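PDB 6WTE: B12-binding domain-containing protein from Kitasatospora setae, which binds cobalamin and a [4Fe-4S] cluster and acts as a radical SAM-family methylase, TsrM, whose catalysis is non-radical. Local coordinates for residues G219-K224 / D254-L259; I264-T269 / R302-V307. All coordinates share one frame; numbering follows the deposited sequence. Where two conformers were deposited one is given.

Overall arrangement
Both contacts lie in the radical SAM core, which has the parallel strand-helix repeat of a TIM-barrel relative. Interaction 1 sets strand 219-221 against helix 249-261. Interaction 2 pairs strand 266-269 with strand 304-309. They come in series along the chain: interaction 1 closes before interaction 2 opens, and strand 266-269 is the next element after helix 249-261. Their centres are about 9 Å apart. Strands 219-221 and 266-269 are parallel neighbours, joined by probable backbone hydrogen bonds such as Gly219 O to His268 N, 2.6 Å. The two contacts thus involve three neighbouring strands of one sheet and a helix packed on it. Ser220 and His268 both touch the bound cobalamin, so this sheet forms part of its pocket.

Interaction 1 of 2, residues G219-K224 / D254-L259; sequences GSILTK and DEMESL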
loop_
_atom_site.group_PDB
_atom_site.type_symbol
_atom_site.label_atom_id
_atom_site.label_comp_id
_atom_site.label_asym_id
_atom_site.label_seq_id
_atom_site.Cartn_x
_atom_site.Cartn_y
_atom_site.Cartn_z
ATOM N N GLY A 219 7.390 8.793 9.998
ATOM C CA GLY A 219 6.236 9.648 9.814
ATOM C C GLY A 219 5.658 9.458 8.423
ATOM O O GLY A 219 6.381 9.217 7.454
ATOM N N SER A 220 4.341 9.511 8.337
ATOM C CA SER A 220 3.646 9.413 7.067
ATOM C C SER A 220 2.960 10.741 6.784
ATOM O O SER A 220 2.435 11.385 7.696
ATOM C CB SER A 220 2.621 8.277 7.104
ATOM O OG SER A 220 1.922 8.301 8.340
ATOM N N ILE A 221 2.971 11.161 5.527
ATOM C CA ILE A 221 2.264 12.377 5.147
ATOM C C ILE A 221 1.645 12.160 3.778
ATOM O O ILE A 221 2.335 11.788 2.825
ATOM C CB ILE A 221 3.172 13.624 5.149
ATOM C CG1 ILE A 221 2.364 14.861 4.752
ATOM C CG2 ILE A 221 4.386 13.433 4.242
ATOM C CD1 ILE A 221 1.298 15.263 5.783
ATOM N N LEU A 222 0.342 12.389 3.690
ATOM C CA LEU A 222 -0.387 12.327 2.438
ATOM C C LEU A 222 -0.472 13.727 1.849
ATOM O O LEU A 222 -0.792 14.683 2.562
ATOM C CB LEU A 222 -1.789 11.770 2.678
ATOM C CG LEU A 222 -2.703 11.749 1.457
ATOM C CD1 LEU A 222 -2.180 10.747 0.445
ATOM C CD2 LEU A 222 -4.127 11.407 1.891
ATOM N N THR A 223 -0.177 13.856 0.557
ATOM C CA THR A 223 -0.354 15.143 -0.106
ATOM C C THR A 223 -1.486 15.144 -1.120
ATOM O O THR A 223 -2.085 16.197 -1.364
ATOM C CB THR A 223 0.954 15.594 -0.787
ATOM O OG1 THR A 223 1.037 15.078 -2.124
ATOM C CG2 THR A 223 2.171 15.129 0.017
ATOM N N LYS A 224 -1.829 13.987 -1.673
ATOM C CA LYS A 224 -2.886 13.900 -2.670
ATOM C C LYS A 224 -3.319 12.448 -2.803
ATOM O O LYS A 224 -2.481 11.542 -2.776
ATOM C CB LYS A 224 -2.414 14.448 -4.024
ATOM C CG LYS A 224 -1.166 13.759 -4.563
ATOM C CD LYS A 224 -0.292 14.722 -5.358
ATOM C CE LYS A 224 1.039 14.076 -5.715
ATOM N NZ LYS A 224 2.022 15.067 -6.245
ATOM N N ASP A 254 1.190 22.158 7.449
ATOM C CA ASP A 254 0.831 22.225 8.870
ATOM C C ASP A 254 0.981 20.862 9.541
ATOM O O ASP A 254 1.513 20.758 10.656
ATOM C CB ASP A 254 -0.616 22.704 9.048
ATOM C CG ASP A 254 -0.770 24.213 8.970
ATOM O OD1 ASP A 254 0.233 24.938 8.792
ATOM O OD2 ASP A 254 -1.924 24.675 9.114
ATOM N N GLU A 255 0.499 19.810 8.876
ATOM C CA GLU A 255 0.591 18.462 9.429
ATOM C C GLU A 255 2.038 17.999 9.546
ATOM O O GLU A 255 2.430 17.419 10.567
ATOM C CB GLU A 255 -0.206 17.497 8.557
ATOM C CG GLU A 255 -0.239 16.075 9.070
ATOM C CD GLU A 255 -1.214 15.221 8.281
ATOM O OE1 GLU A 255 -2.095 15.808 7.620
ATOM O OE2 GLU A 255 -1.098 13.982 8.321
ATOM N N MET A 256 2.840 18.227 8.498
ATOM C CA MET A 256 4.256 17.882 8.560
ATOM C C MET A 256 4.953 18.642 9.675
ATOM O O MET A 256 5.809 18.089 10.371
ATOM C CB MET A 256 4.934 18.179 7.223
ATOM C CG MET A 256 4.359 17.383 6.076
ATOM S SD MET A 256 5.072 17.857 4.494
ATOM C CE MET A 256 6.713 17.146 4.641
ATOM N N GLU A 257 4.596 19.916 9.854
ATOM C CA GLU A 257 5.194 20.708 10.920
ATOM C C GLU A 257 4.818 20.146 12.283
ATOM O O GLU A 257 5.655 20.089 13.189
ATOM C CB GLU A 257 4.757 22.170 10.793
ATOM C CG GLU A 257 5.552 23.140 11.646
ATOM C CD GLU A 257 5.147 24.579 11.406
ATOM O OE1 GLU A 257 5.047 24.986 10.227
ATOM O OE2 GLU A 257 4.933 25.306 12.396
ATOM N N SER A 258 3.563 19.703 12.434
ATOM C CA SER A 258 3.121 19.105 13.691
ATOM C C SER A 258 3.886 17.823 13.991
ATOM O O SER A 258 4.294 17.588 15.135
ATOM C CB SER A 258 1.619 18.823 13.643
ATOM O OG SER A 258 1.180 18.256 14.870
ATOM N N LEU A 259 4.092 16.982 12.975
ATOM C CA LEU A 259 4.923 15.796 13.150
ATOM C C LEU A 259 6.333 16.178 13.591
ATOM O O LEU A 259 6.857 15.644 14.576
ATOM C CB LEU A 259 4.969 14.998 11.849
ATOM C CG LEU A 259 3.666 14.308 11.448
ATOM C CD1 LEU A 259 3.789 13.654 10.074
ATOM C CD2 LEU A 259 3.288 13.283 12.513
#
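Strand 219-221 and helix 254-259 run antiparallel, at 173°, with their axes 9.3 Å apart at closest approach. Ile221 and Met256 have the nearest CA atoms, 6.8 Å apart. No hydrogen bond joins the two segments. Ile221 carries the contact. Its CG1 lies anti to the backbone N (chi1 -180°), which directs the longer branch at the helix. There CG1 meets Met256 CG at 3.5 Å, a tight carbon pair, and the two side chains cross at about a right angle. Ile221 CD1 goes further and lies 3.5 Å from Glu255 CD. The extended Glu255 chain slides past the isoleucine in the opposite direction. One residue before Ile221, Leu259 CD1 packs on Ser220 O at 3.6 Å. The carboxylate of Glu255 has its polar partners elsewhere: OE2 forms a salt bridge with Arg199 and a hydrogen bond with Tyr20, and OE1 a salt bridge with Arg247. Arg199 also bonds to Ser220 O, and so ties the strand to the glutamate. Tyr20 comes from helix 20-31 and also touches Ile221. This is the helix-on-sheet layer of an alpha/beta fold. An apolar methyl group packs against a buried carboxylate, whose charge is probably balanced by the two arginines.

Interaction 2 of 2, residues I264-T269 / R302-V307; sequences ILDQHT and RLRLWV
Leu265 lays its CB over one face of the Arg304 guanidinium, while its CD2 reaches Arg302 CB at 3.8 Å. Leu265 O, just before the strand, accepts the first backbone bond, from Arg304 N. Asp266 has CG anti to the carbonyl carbon (chi1 -67°), which brings its carboxylate to Arg304 and Trp306. Arg304 grips it side-on: NH2 reaches OD2 at 2.9 Å and NE reaches OD1 at 3.1 Å. Both nitrogens stand above the carboxylate plane, which is turned 51° from the guanidinium. Trp306 NE1 adds a 3.0 Å bond to the anti lone pair of Asp266 OD1, in the plane of the indole. Tyr213 also bonds to OD2. Gln267 bonds through its backbone to Arg304 O and Trp306 N. Its extended side chain crosses that of Leu303 at about a right angle, with Gln267 CD 3.6 Å from Leu303 CD1, and NE2 bonds to Ile264 O and Met256 O. His268 has Trp306 O over one face of its ring. Thr269 N bonds to Trp306 O at 3.0 Å, and Thr269 CG2 meets Val307 CG1. These are the parallel strands of a beta-alpha-beta unit whose helix is 278-294. Arg304, Trp306 and Tyr213 together hold the buried Asp266 carboxylate, and the salt bridge probably offsets its charge.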
loop_
_atom_site.group_PDB
_atom_site.type_symbol
_atom_site.label_atom_id
_atom_site.label_comp_id
_atom_site.label_asym_id
_atom_site.label_seq_id
_atom_site.Cartn_x
_atom_site.Cartn_y
_atom_site.Cartn_z
ATOM N N ILE A 264 9.144 13.765 15.151
ATOM C CA ILE A 264 8.951 12.819 14.039
ATOM C C ILE A 264 9.512 13.519 12.807
ATOM O O ILE A 264 8.807 14.154 12.022
ATOM C CB ILE A 264 7.483 12.405 13.891
ATOM C CG1 ILE A 264 6.977 11.757 15.190
ATOM C CG2 ILE A 264 7.298 11.473 12.694
ATOM C CD1 ILE A 264 5.473 11.451 15.182
ATOM N N LEU A 265 10.832 13.410 12.648
ATOM C CA LEU A 265 11.568 14.181 11.650
ATOM C C LEU A 265 11.653 13.476 10.303
ATOM O O LEU A 265 11.594 14.137 9.261
ATOM C CB LEU A 265 12.974 14.491 12.165
ATOM C CG LEU A 265 13.042 15.313 13.453
ATOM C CD1 LEU A 265 14.500 15.502 13.854
ATOM C CD2 LEU A 265 12.350 16.658 13.265
ATOM N N ASP A 266 11.791 12.154 10.301
ATOM C CA ASP A 266 11.747 11.381 9.063
ATOM C C ASP A 266 10.298 11.159 8.654
ATOM O O ASP A 266 9.534 10.508 9.376
ATOM C CB ASP A 266 12.461 10.041 9.244
ATOM C CG ASP A 266 13.950 10.198 9.460
ATOM O OD1 ASP A 266 14.677 10.394 8.465
ATOM O OD2 ASP A 266 14.389 10.149 10.629
ATOM N N GLN A 267 9.917 11.688 7.498
ATOM C CA GLN A 267 8.547 11.580 7.019
ATOM C C GLN A 267 8.549 11.014 5.612
ATOM O O GLN A 267 9.363 11.407 4.773
ATOM C CB GLN A 267 7.838 12.938 7.059
ATOM C CG GLN A 267 7.852 13.552 8.458
ATOM C CD GLN A 267 7.218 14.928 8.523
ATOM O OE1 GLN A 267 6.575 15.368 7.577
ATOM N NE2 GLN A 267 7.402 15.613 9.652
ATOM N N HIS A 268 7.650 10.069 5.377
ATOM C CA HIS A 268 7.535 9.389 4.095
ATOM C C HIS A 268 6.230 9.814 3.437
ATOM O O HIS A 268 5.168 9.737 4.064
ATOM C CB HIS A 268 7.579 7.873 4.306
ATOM C CG HIS A 268 7.871 7.091 3.063
ATOM N ND1 HIS A 268 6.929 6.872 2.081
ATOM C CD2 HIS A 268 9.003 6.478 2.643
ATOM C CE1 HIS A 268 7.467 6.156 1.110
ATOM N NE2 HIS A 268 8.725 5.905 1.424
ATOM N N THR A 269 6.305 10.280 2.186
ATOM C CA THR A 269 5.083 10.622 1.464
ATOM C C THR A 269 4.273 9.354 1.218
ATOM O O THR A 269 4.834 8.294 0.932
ATOM C CB THR A 269 5.394 11.311 0.128
ATOM O OG1 THR A 269 6.230 10.468 -0.674
ATOM C CG2 THR A 269 6.092 12.637 0.359
ATOM N N ARG A 302 14.524 20.529 10.501
ATOM C CA ARG A 302 15.142 19.223 10.695
ATOM C C ARG A 302 14.409 18.122 9.932
ATOM O O ARG A 302 14.661 16.937 10.173
ATOM C CB ARG A 302 15.212 18.893 12.190
ATOM C CG ARG A 302 16.090 19.869 12.981
ATOM C CD ARG A 302 16.191 19.508 14.462
ATOM N NE ARG A 302 14.893 19.545 15.124
ATOM C CZ ARG A 302 14.284 20.660 15.519
ATOM N NH1 ARG A 302 14.853 21.842 15.315
ATOM N NH2 ARG A 302 13.101 20.594 16.114
ATOM N N LEU A 303 13.526 18.489 9.003
ATOM C CA LEU A 303 12.777 17.500 8.231
ATOM C C LEU A 303 13.708 16.623 7.404
ATOM O O LEU A 303 14.683 17.096 6.819
ATOM C CB LEU A 303 11.778 18.202 7.312
ATOM C CG LEU A 303 11.055 17.330 6.281
ATOM C CD1 LEU A 303 10.092 16.369 6.973
ATOM C CD2 LEU A 303 10.325 18.196 5.258
ATOM N N ARG A 304 13.413 15.330 7.376
ATOM C CA ARG A 304 14.113 14.379 6.519
ATOM C C ARG A 304 13.034 13.672 5.708
ATOM O O ARG A 304 12.356 12.780 6.222
ATOM C CB ARG A 304 14.957 13.412 7.344
ATOM C CG ARG A 304 16.022 14.129 8.175
ATOM C CD ARG A 304 16.967 13.168 8.877
ATOM N NE ARG A 304 16.341 12.451 9.989
ATOM C CZ ARG A 304 16.404 12.823 11.266
ATOM N NH1 ARG A 304 17.060 13.920 11.616
ATOM N NH2 ARG A 304 15.806 12.093 12.199
ATOM N N LEU A 305 12.861 14.089 4.455
ATOM C CA LEU A 305 11.732 13.668 3.633
ATOM C C LEU A 305 12.129 12.492 2.754
ATOM O O LEU A 305 13.182 12.517 2.106
ATOM C CB LEU A 305 11.235 14.823 2.763
ATOM C CG LEU A 305 9.955 14.584 1.963
ATOM C CD1 LEU A 305 8.788 14.326 2.900
ATOM C CD2 LEU A 305 9.686 15.796 1.084
ATOM N N TRP A 306 11.267 11.482 2.706
ATOM C CA TRP A 306 11.489 10.288 1.902
ATOM C C TRP A 306 10.308 10.152 0.958
ATOM O O TRP A 306 9.161 10.105 1.407
ATOM C CB TRP A 306 11.643 9.053 2.793
ATOM C CG TRP A 306 12.748 9.222 3.805
ATOM C CD1 TRP A 306 12.651 9.801 5.040
ATOM C CD2 TRP A 306 14.116 8.830 3.652
ATOM N NE1 TRP A 306 13.877 9.790 5.666
ATOM C CE2 TRP A 306 14.794 9.205 4.829
ATOM C CE3 TRP A 306 14.837 8.209 2.627
ATOM C CZ2 TRP A 306 16.153 8.961 5.016
ATOM C CZ3 TRP A 306 16.189 7.972 2.817
ATOM C CH2 TRP A 306 16.831 8.345 4.002
ATOM N N VAL A 307 10.581 10.122 -0.345
ATOM C CA VAL A 307 9.511 10.170 -1.336
ATOM C C VAL A 307 9.606 8.963 -2.261
ATOM O O VAL A 307 10.647 8.313 -2.383
ATOM C CB VAL A 307 9.527 11.486 -2.154
ATOM C CG1 VAL A 307 9.423 12.695 -1.227
ATOM C CG2 VAL A 307 10.794 11.590 -3.034
#